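PDB 4LIZ: actin-binding protein, cofilin/tropomyosin family protein, putative, which binds actin filaments and stabilises them, and may thereby contribute to phagocytosis and pseudopod formation in Entamoeba histolytica. Local coordinates for residues A63-I68 and V80-A85; S2-S7 and S99-D104; E25-G30 and L38-K43; F29-Q34 and D58-A63. All coordinates share one frame; numbering follows the deposited sequence.

Interaction 1 (A63-I68 and V80-A85)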
# COMPACT_ATOMS: atom_id res chain seq x y z
N ALA A 63 0.94 -1.51 1.40
CA ALA A 63 0.77 -1.84 0.03
C ALA A 63 0.59 -0.62 -0.78
O ALA A 63 0.08 0.45 -0.37
CB ALA A 63 -0.37 -2.85 -0.20
N TYR A 64 0.93 -0.69 -2.07
CA TYR A 64 0.85 0.37 -3.01
C TYR A 64 0.58 -0.17 -4.40
O TYR A 64 1.31 -1.05 -4.83
CB TYR A 64 2.18 1.17 -2.98
CG TYR A 64 2.20 2.40 -3.86
CD1 TYR A 64 1.42 3.49 -3.62
CD2 TYR A 64 3.11 2.45 -4.92
CE1 TYR A 64 1.50 4.65 -4.38
CE2 TYR A 64 3.23 3.62 -5.71
CZ TYR A 64 2.42 4.70 -5.42
OH TYR A 64 2.55 5.94 -6.12
N TYR A 65 -0.46 0.29 -5.07
CA TYR A 65 -0.79 -0.20 -6.40
C TYR A 65 -1.40 0.88 -7.30
O TYR A 65 -1.89 1.85 -6.84
CB TYR A 65 -1.70 -1.46 -6.35
CG TYR A 65 -3.12 -1.25 -5.89
CD1 TYR A 65 -4.13 -1.05 -6.78
CD2 TYR A 65 -3.43 -1.28 -4.56
CE1 TYR A 65 -5.42 -0.87 -6.35
CE2 TYR A 65 -4.72 -1.12 -4.13
CZ TYR A 65 -5.70 -0.91 -5.04
OH TYR A 65 -6.98 -0.72 -4.66
N ARG A 66 -1.33 0.60 -8.59
CA ARG A 66 -1.89 1.47 -9.60
C ARG A 66 -3.18 0.89 -10.10
O ARG A 66 -3.36 -0.28 -10.14
CB ARG A 66 -0.94 1.72 -10.77
CG ARG A 66 -0.63 0.52 -11.60
CD ARG A 66 0.45 0.84 -12.60
NE ARG A 66 -0.00 1.66 -13.70
CZ ARG A 66 0.68 2.66 -14.24
NH1 ARG A 66 1.83 3.04 -13.76
NH2 ARG A 66 0.16 3.27 -15.28
N THR A 67 -4.08 1.79 -10.45
CA THR A 67 -5.38 1.46 -10.96
C THR A 67 -5.84 2.56 -11.95
O THR A 67 -5.18 3.47 -12.13
CB THR A 67 -6.40 1.18 -9.83
OG1 THR A 67 -7.58 0.59 -10.37
CG2 THR A 67 -6.77 2.40 -9.12
N ILE A 68 -6.93 2.34 -12.65
CA ILE A 68 -7.45 3.33 -13.62
C ILE A 68 -8.79 3.88 -13.15
O ILE A 68 -9.61 3.13 -12.59
CB ILE A 68 -7.55 2.65 -14.98
CG1 ILE A 68 -6.17 2.16 -15.41
CG2 ILE A 68 -8.05 3.65 -16.03
CD1 ILE A 68 -6.16 1.20 -16.60
N VAL A 80 -3.07 3.90 -5.15
CA VAL A 80 -3.72 3.55 -3.87
C VAL A 80 -2.62 3.17 -2.90
O VAL A 80 -1.83 2.27 -3.16
CB VAL A 80 -4.73 2.43 -4.05
CG1 VAL A 80 -5.36 2.08 -2.71
CG2 VAL A 80 -5.83 2.80 -5.07
N PHE A 81 -2.61 3.75 -1.68
CA PHE A 81 -1.75 3.45 -0.57
C PHE A 81 -2.54 2.81 0.52
O PHE A 81 -3.52 3.39 0.99
CB PHE A 81 -0.95 4.66 -0.07
CG PHE A 81 -0.23 4.43 1.19
CD1 PHE A 81 0.81 3.52 1.32
CD2 PHE A 81 -0.54 5.15 2.35
CE1 PHE A 81 1.53 3.30 2.50
CE2 PHE A 81 0.12 4.93 3.52
CZ PHE A 81 1.18 4.04 3.61
N ILE A 82 -2.17 1.65 1.01
CA ILE A 82 -2.84 0.95 2.09
C ILE A 82 -1.86 0.70 3.18
O ILE A 82 -0.72 0.18 3.01
CB ILE A 82 -3.37 -0.43 1.62
CG1 ILE A 82 -4.48 -0.19 0.62
CG2 ILE A 82 -3.74 -1.29 2.79
CD1 ILE A 82 -4.79 -1.39 -0.26
N SER A 83 -2.21 1.00 4.45
CA SER A 83 -1.59 0.47 5.65
C SER A 83 -2.42 -0.68 6.23
O SER A 83 -3.65 -0.59 6.21
CB SER A 83 -1.28 1.58 6.68
OG SER A 83 -2.49 2.16 7.11
N TRP A 84 -1.78 -1.73 6.70
CA TRP A 84 -2.46 -2.92 7.12
C TRP A 84 -1.91 -3.32 8.46
O TRP A 84 -0.71 -3.56 8.67
CB TRP A 84 -2.19 -4.10 6.13
CG TRP A 84 -2.58 -5.48 6.61
CD1 TRP A 84 -1.80 -6.34 7.17
CD2 TRP A 84 -3.89 -6.04 6.52
NE1 TRP A 84 -2.48 -7.52 7.44
CE2 TRP A 84 -3.79 -7.34 7.02
CE3 TRP A 84 -5.11 -5.60 6.01
CZ2 TRP A 84 -4.93 -8.18 7.05
CZ3 TRP A 84 -6.24 -6.43 6.04
CH2 TRP A 84 -6.11 -7.71 6.57
N ALA A 85 -2.82 -3.56 9.47
CA ALA A 85 -2.51 -4.06 10.78
C ALA A 85 -3.47 -5.19 11.04
O ALA A 85 -4.62 -4.94 11.44
CB ALA A 85 -2.68 -2.97 11.88
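A63 and I82 pair through two backbone hydrogen bonds, A63 N to I82 O at 2.9 Å and I82 N to A63 O at 2.9 Å. Further along, Y65 and V80 repeat the exchange: V80 N reaches Y65 O at 2.9 Å, and Y65 N reaches V80 O at 3.1 Å. Between them lies the non-hydrogen-bonded pair Y64 and F81, where a C-H of Y64 CA points at V80 O, 3.3 Å away. This is the hairpin of strands 60-69 and 76-85 within the central sheet of the ADF-homology fold; the chain between them carries D71-R76, the F-loop probably needed for stable actin binding. On the face with A63 and I82, the Y65 ring lies flat against V80. With chi1 at 70°, the ring stays beside its own backbone and leans to the partner strand, where V80 CB sits over one face, 3.8 Å from the Y65 ring centroid. I82 CD1 meets the same ring at its edge, in plane, 3.9 Å from Y65 CE2. On the other face Y64 CD1 only grazes F81 CB, at 4.4 Å. The Y64 ring packs against helix 10-17 and its OH is hydrogen-bonded to N111 O, while F81 packs on helix 92-108.

Interaction 2 (S2-S7 and S99-D104)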
# COMPACT_ATOMS: atom_id res chain seq x y z
N SER A 2 10.78 7.07 12.67
CA SER A 2 10.53 5.74 13.17
C SER A 2 11.70 4.83 13.58
O SER A 2 11.52 3.93 14.26
CB SER A 2 9.62 4.97 12.21
OG SER A 2 10.34 4.47 11.14
N GLY A 3 12.85 5.06 13.02
CA GLY A 3 13.97 4.18 13.21
C GLY A 3 14.01 2.95 12.33
O GLY A 3 14.76 2.05 12.57
N PHE A 4 13.12 2.87 11.35
CA PHE A 4 13.09 1.75 10.45
C PHE A 4 13.90 2.05 9.20
O PHE A 4 13.86 3.15 8.74
CB PHE A 4 11.64 1.44 10.04
CG PHE A 4 10.95 0.49 10.95
CD1 PHE A 4 10.54 0.90 12.20
CD2 PHE A 4 10.75 -0.79 10.60
CE1 PHE A 4 9.94 0.02 13.05
CE2 PHE A 4 10.14 -1.66 11.44
CZ PHE A 4 9.74 -1.26 12.67
N ASP A 5 14.61 1.04 8.70
CA ASP A 5 15.30 1.09 7.42
C ASP A 5 14.25 0.92 6.30
O ASP A 5 13.64 -0.10 6.20
CB ASP A 5 16.34 -0.01 7.42
CG ASP A 5 17.03 -0.22 6.04
OD1 ASP A 5 16.81 0.52 5.11
OD2 ASP A 5 17.91 -1.11 6.03
N LEU A 6 14.15 1.97 5.51
CA LEU A 6 13.21 2.03 4.35
C LEU A 6 13.88 1.91 3.00
O LEU A 6 13.29 2.22 1.96
CB LEU A 6 12.32 3.30 4.40
CG LEU A 6 11.50 3.56 5.63
CD1 LEU A 6 10.54 4.71 5.40
CD2 LEU A 6 10.86 2.32 6.16
N SER A 7 15.15 1.46 3.01
CA SER A 7 15.94 1.32 1.78
C SER A 7 15.26 0.51 0.67
O SER A 7 15.60 0.73 -0.53
CB SER A 7 17.33 0.80 2.11
OG SER A 7 17.37 -0.43 2.66
N SER A 99 1.69 4.24 13.31
CA SER A 99 1.51 5.53 12.75
C SER A 99 2.86 6.21 12.45
O SER A 99 2.94 6.93 11.42
CB SER A 99 0.69 6.50 13.71
OG SER A 99 -0.67 6.08 13.79
N ILE A 100 3.84 6.13 13.32
CA ILE A 100 5.14 6.81 13.11
C ILE A 100 5.81 6.12 11.85
O ILE A 100 6.37 6.84 11.00
CB ILE A 100 6.03 6.85 14.33
CG1 ILE A 100 7.13 7.82 14.15
CG2 ILE A 100 6.45 5.53 14.80
CD1 ILE A 100 7.88 8.14 15.40
N LEU A 101 5.67 4.80 11.75
CA LEU A 101 6.31 4.09 10.60
C LEU A 101 5.57 4.53 9.35
O LEU A 101 6.18 4.80 8.29
CB LEU A 101 6.21 2.67 10.82
CG LEU A 101 6.74 1.75 9.67
CD1 LEU A 101 8.13 2.13 9.27
CD2 LEU A 101 6.66 0.32 10.14
N LYS A 102 4.26 4.55 9.33
CA LYS A 102 3.41 4.98 8.22
C LYS A 102 3.82 6.37 7.72
O LYS A 102 3.88 6.61 6.53
CB LYS A 102 1.94 4.96 8.67
CG LYS A 102 0.98 5.35 7.63
CD LYS A 102 -0.44 5.69 8.31
CE LYS A 102 -1.01 4.57 9.08
NZ LYS A 102 -2.38 4.89 9.57
N GLY A 103 4.09 7.30 8.65
CA GLY A 103 4.48 8.62 8.27
C GLY A 103 5.78 8.58 7.48
O GLY A 103 5.93 9.32 6.47
N ASP A 104 6.74 7.81 7.94
CA ASP A 104 8.06 7.67 7.25
C ASP A 104 7.78 7.05 5.87
O ASP A 104 8.38 7.49 4.85
CB ASP A 104 8.97 6.86 8.02
CG ASP A 104 9.59 7.56 9.25
OD1 ASP A 104 9.37 8.76 9.43
OD2 ASP A 104 10.32 6.85 9.89
O HOH W 1 12.93 5.79 8.93
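S2 grips D104 with two donors. Its backbone N reaches D104 OD2 at 2.8 Å on the syn side of the carboxylate, and S2 OG gives its proton to D104 OD2 at 2.7 Å from the anti side; both come in from the same face, nearly 30° out of the carboxylate plane. The chi1 of 80° holds the hydroxyl close over its own main chain, which lets S2 OG also accept from F4 N at 3.2 Å and close an ST turn. The I100 CG2 branch touches S2 CB. With the ST turn the N-terminal tail folds down onto helix 92-108 of the ADF-homology domain, and D104 OD1 extends the attachment through a hydrogen bond with M1 N. The F4 and L101 side chains cross at about a right angle, with L101 CD2 over the centre of one face of the ring, 4.1 Å from the F4 ring centroid, while L101 CD1 fits against F4 CB at 3.7 Å. A water donating to F4 O also donates to D104 OD2 at 3.0 Å, a further donor to that oxygen, which would probably favour its negative charge. D5 turns from the helix and makes an Asx turn instead, D5 OD1 taking both S7 N and S7 OG. L6 comes back to the helix: its CD1 branch lies on D104 CB at 3.7 Å, and CD2 approaches L101 CD1 more loosely. L38 of strand 37-44 touches F4, L6 and L101 alike, filling in beneath the tail.

Interaction 3 (E25-G30 and L38-K43)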
# COMPACT_ATOMS: atom_id res chain seq x y z
N GLU A 25 2.89 -3.50 -11.11
CA GLU A 25 1.67 -2.70 -10.93
C GLU A 25 1.32 -2.61 -9.41
O GLU A 25 0.49 -1.78 -9.07
CB GLU A 25 0.54 -3.31 -11.71
CG GLU A 25 0.84 -3.29 -13.22
CD GLU A 25 -0.25 -4.00 -13.96
OE1 GLU A 25 -0.82 -5.00 -13.53
OE2 GLU A 25 -0.48 -3.56 -15.15
N PHE A 26 1.82 -3.47 -8.58
CA PHE A 26 1.62 -3.42 -7.13
C PHE A 26 2.81 -3.88 -6.38
O PHE A 26 3.64 -4.67 -6.90
CB PHE A 26 0.40 -4.35 -6.74
CG PHE A 26 0.71 -5.81 -6.57
CD1 PHE A 26 0.71 -6.61 -7.67
CD2 PHE A 26 1.06 -6.35 -5.38
CE1 PHE A 26 1.05 -7.95 -7.55
CE2 PHE A 26 1.40 -7.66 -5.22
CZ PHE A 26 1.46 -8.45 -6.37
N VAL A 27 2.95 -3.47 -5.12
CA VAL A 27 3.88 -3.97 -4.19
C VAL A 27 3.31 -4.07 -2.81
O VAL A 27 2.46 -3.20 -2.47
CB VAL A 27 5.22 -3.20 -4.18
CG1 VAL A 27 4.97 -1.71 -3.87
CG2 VAL A 27 6.28 -3.75 -3.27
N VAL A 28 3.67 -5.11 -2.08
CA VAL A 28 3.34 -5.27 -0.65
C VAL A 28 4.60 -5.36 0.11
O VAL A 28 5.47 -6.18 -0.26
CB VAL A 28 2.41 -6.48 -0.44
CG1 VAL A 28 2.10 -6.65 1.06
CG2 VAL A 28 1.15 -6.39 -1.23
N PHE A 29 4.77 -4.55 1.18
CA PHE A 29 5.87 -4.58 2.04
C PHE A 29 5.55 -5.19 3.38
O PHE A 29 4.46 -4.93 3.94
CB PHE A 29 6.41 -3.15 2.35
CG PHE A 29 6.84 -2.36 1.11
CD1 PHE A 29 8.09 -2.65 0.53
CD2 PHE A 29 6.04 -1.40 0.53
CE1 PHE A 29 8.46 -1.93 -0.58
CE2 PHE A 29 6.50 -0.70 -0.59
CZ PHE A 29 7.70 -1.00 -1.13
N GLY A 30 6.44 -6.03 3.83
CA GLY A 30 6.40 -6.52 5.19
C GLY A 30 7.42 -5.87 6.06
O GLY A 30 8.27 -5.07 5.67
N LEU A 38 11.77 -2.52 6.37
CA LEU A 38 10.76 -3.01 5.47
C LEU A 38 11.39 -3.90 4.37
O LEU A 38 12.54 -3.65 3.94
CB LEU A 38 10.05 -1.83 4.80
CG LEU A 38 8.75 -1.39 5.51
CD1 LEU A 38 9.06 -0.99 6.89
CD2 LEU A 38 8.04 -0.36 4.75
N VAL A 39 10.67 -4.89 3.98
CA VAL A 39 11.09 -5.80 2.90
C VAL A 39 9.97 -5.95 1.92
O VAL A 39 8.77 -5.74 2.25
CB VAL A 39 11.53 -7.17 3.46
CG1 VAL A 39 12.76 -6.93 4.39
CG2 VAL A 39 10.40 -7.95 4.13
N VAL A 40 10.25 -6.41 0.72
CA VAL A 40 9.19 -6.74 -0.22
C VAL A 40 8.60 -8.12 0.07
O VAL A 40 9.29 -9.10 0.03
CB VAL A 40 9.71 -6.74 -1.66
CG1 VAL A 40 8.67 -7.29 -2.61
CG2 VAL A 40 10.08 -5.35 -2.05
N ASP A 41 7.31 -8.15 0.37
CA ASP A 41 6.56 -9.40 0.47
C ASP A 41 6.04 -9.92 -0.86
O ASP A 41 6.03 -11.06 -1.10
CB ASP A 41 5.38 -9.25 1.45
CG ASP A 41 5.80 -9.20 2.91
OD1 ASP A 41 6.93 -9.46 3.23
OD2 ASP A 41 4.92 -8.88 3.70
N ALA A 42 5.57 -9.03 -1.70
CA ALA A 42 5.09 -9.40 -3.01
C ALA A 42 5.22 -8.21 -4.00
O ALA A 42 5.14 -7.10 -3.60
CB ALA A 42 3.65 -9.83 -2.91
N LYS A 43 5.40 -8.48 -5.28
CA LYS A 43 5.53 -7.48 -6.26
C LYS A 43 5.26 -8.08 -7.59
O LYS A 43 5.69 -9.22 -7.84
CB LYS A 43 6.93 -6.93 -6.20
CG LYS A 43 7.08 -5.72 -7.07
CD LYS A 43 8.52 -5.16 -7.03
CE LYS A 43 9.61 -6.04 -7.75
NZ LYS A 43 10.98 -5.42 -7.74
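A classic beta bulge, with D41 and A42 both facing V28, interrupts the hairpin of strands 26-32 and 37-44. V28 O takes two protons there: from D41 N at 2.8 Å through a bent bond (139°), and from A42 N at 3.2 Å through a longer but straighter one (164°). V28 N answers to A42 O at 2.9 Å. Past the bulge the pairing resumes one residue out of step, G30 N binding V39 O at 2.8 Å and V39 N binding G30 O at 2.9 Å. At the bulge the D41 carboxylate lies against G30, with D41 OD2 just 3.2 Å from G30 CA. That oxygen is hydrogen-bonded to Q61 NE2 and to a buffer molecule. Near the start of the hairpin the F26 ring has A42 CB at its edge, 3.9 Å from F26 CE2, and K43 CA over one face. F29 has its CB against L38 CD2 at 4.0 Å, while V40 CG2 approaches F29 CE1 obliquely. K43 touches P12 of helix 10-17 and forms a salt bridge with E15, itself a sodium ligand. Bulges of this kind are characteristic of antiparallel sheets, where they accentuate the strand twist; here one bends one of the two outermost strands of the ADF-homology sheet.

Interaction 4 (F29-Q34 and D58-A63)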
# COMPACT_ATOMS: atom_id res chain seq x y z
N PHE A 29 4.77 -4.55 1.18
CA PHE A 29 5.87 -4.58 2.04
C PHE A 29 5.55 -5.19 3.38
O PHE A 29 4.46 -4.93 3.94
CB PHE A 29 6.41 -3.15 2.35
CG PHE A 29 6.84 -2.36 1.11
CD1 PHE A 29 8.09 -2.65 0.53
CD2 PHE A 29 6.04 -1.40 0.53
CE1 PHE A 29 8.46 -1.93 -0.58
CE2 PHE A 29 6.50 -0.70 -0.59
CZ PHE A 29 7.70 -1.00 -1.13
N GLY A 30 6.44 -6.03 3.83
CA GLY A 30 6.40 -6.52 5.19
C GLY A 30 7.42 -5.87 6.06
O GLY A 30 8.27 -5.07 5.67
N VAL A 31 7.28 -6.12 7.35
CA VAL A 31 8.04 -5.43 8.37
C VAL A 31 8.84 -6.44 9.16
O VAL A 31 8.24 -7.34 9.78
CB VAL A 31 7.04 -4.57 9.26
CG1 VAL A 31 7.80 -3.82 10.34
CG2 VAL A 31 6.31 -3.55 8.49
N GLN A 32 10.16 -6.28 9.16
CA GLN A 32 11.07 -7.06 10.01
C GLN A 32 11.57 -6.17 11.14
O GLN A 32 11.61 -4.96 11.07
CB GLN A 32 12.25 -7.58 9.23
CG GLN A 32 11.86 -8.55 8.14
CD GLN A 32 13.03 -9.03 7.30
OE1 GLN A 32 14.19 -8.56 7.46
NE2 GLN A 32 12.75 -9.92 6.38
N THR A 33 11.90 -6.83 12.28
CA THR A 33 12.49 -6.14 13.43
C THR A 33 13.87 -6.76 13.75
O THR A 33 14.22 -7.84 13.23
CB THR A 33 11.55 -6.21 14.63
OG1 THR A 33 11.31 -7.59 14.95
CG2 THR A 33 10.21 -5.51 14.31
N GLN A 34 14.68 -6.00 14.49
CA GLN A 34 16.03 -6.45 14.93
C GLN A 34 16.87 -7.07 13.83
O GLN A 34 17.23 -8.23 13.90
CB GLN A 34 15.90 -7.43 16.10
CG GLN A 34 14.86 -6.98 17.11
CD GLN A 34 14.69 -8.00 18.23
OE1 GLN A 34 14.44 -9.19 17.98
NE2 GLN A 34 14.85 -7.54 19.46
N ASP A 58 -1.72 -11.92 10.74
CA ASP A 58 -0.82 -11.69 11.85
C ASP A 58 0.30 -10.71 11.65
O ASP A 58 1.29 -10.68 12.40
CB ASP A 58 -0.28 -13.02 12.38
CG ASP A 58 0.65 -13.67 11.43
OD1 ASP A 58 0.65 -13.30 10.24
OD2 ASP A 58 1.42 -14.54 11.86
N ALA A 59 0.15 -9.84 10.59
CA ALA A 59 1.23 -8.99 10.20
C ALA A 59 0.86 -7.50 10.13
O ALA A 59 -0.28 -7.18 9.87
CB ALA A 59 1.76 -9.45 8.80
N LEU A 60 1.90 -6.71 10.24
CA LEU A 60 1.86 -5.26 9.90
C LEU A 60 2.48 -5.13 8.49
O LEU A 60 3.63 -5.52 8.30
CB LEU A 60 2.71 -4.50 10.95
CG LEU A 60 2.41 -3.01 10.96
CD1 LEU A 60 3.27 -2.21 11.99
CD2 LEU A 60 2.82 -2.38 9.73
N GLN A 61 1.74 -4.58 7.56
CA GLN A 61 2.20 -4.48 6.15
C GLN A 61 1.80 -3.17 5.54
O GLN A 61 0.95 -2.43 6.12
CB GLN A 61 1.69 -5.67 5.35
CG GLN A 61 2.24 -7.04 5.74
CD GLN A 61 1.43 -8.16 5.19
OE1 GLN A 61 0.32 -8.41 5.59
NE2 GLN A 61 1.95 -8.76 4.12
N PHE A 62 2.35 -2.80 4.39
CA PHE A 62 1.94 -1.71 3.59
C PHE A 62 1.74 -2.11 2.17
O PHE A 62 2.43 -3.07 1.77
CB PHE A 62 2.95 -0.55 3.63
CG PHE A 62 3.19 -0.00 5.04
CD1 PHE A 62 4.21 -0.46 5.82
CD2 PHE A 62 2.38 1.01 5.48
CE1 PHE A 62 4.38 -0.01 7.17
CE2 PHE A 62 2.61 1.52 6.75
CZ PHE A 62 3.56 1.02 7.53
N ALA A 63 0.94 -1.51 1.40
CA ALA A 63 0.77 -1.84 0.03
C ALA A 63 0.59 -0.62 -0.78
O ALA A 63 0.08 0.45 -0.37
CB ALA A 63 -0.37 -2.85 -0.20
O HOH W 2 5.09 -7.77 8.15
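V31 sets its CG2 branch over the main chain and side chain of L60: V31 CG2 is 3.3 Å from L60 O and 3.9 Å from L60 CD2. These residues belong to neighbouring antiparallel strands, 26-32 and 60-69, in the interior of the ADF-homology sheet, near the end where the two strands part. With CG1 anti to the backbone N (chi1 -180°), the other branch is turned to the partner strand, and it also touches the F62 ring obliquely, V31 CG2 to F62 CE1 at 4.2 Å. The side chains of V31 and L60 cross at a slant rather than lying parallel. Here a water stands in for the missing direct backbone bond, accepting from V31 N at 2.9 Å and donating to L60 O at 2.7 Å. Two residues back the strands are properly paired: F29 N gives its proton to F62 O at 2.8 Å, and F62 N gives one to F29 O at 3.0 Å. Beyond the pair, F62 runs under helix 92-108 against M98 and L101, and L60 is covered by L94 and M98 of the same helix. F4 of the N-terminal tail packs on V31. Q61 directs its side chain to the other face of the sheet, where both ends of the amide are held: OE1 accepts from K56 N, and NE2 donates to A54 O. At the foot of that chain, Q61 CB presses on F29 O at 3.2 Å.

In the fold
Interactions 3, 4 and 1 follow one another across a single sheet, in the strand order 37-44, 26-32, 60-69, 76-85. Interactions 3 and 4 share F29 and G30, with centres about 9 Å apart; interactions 4 and 1 share A63. Hydrogen bonds also join them: D41 OD2 to Q61 NE2 at 3.0 Å links 3 with 4, and W84 O to Q61 N at 2.9 Å links 1 with 4. Interaction 2 lies on the face covered by helix 92-108: L101 CD2 lies 3.8 Å from F62 CE1 of interaction 4, and F4 CE2 packs 3.4 Å from V31 CG1. The sodium ion is nearest interactions 1 and 3, about 9 Å from the side chains of Y64 and K43.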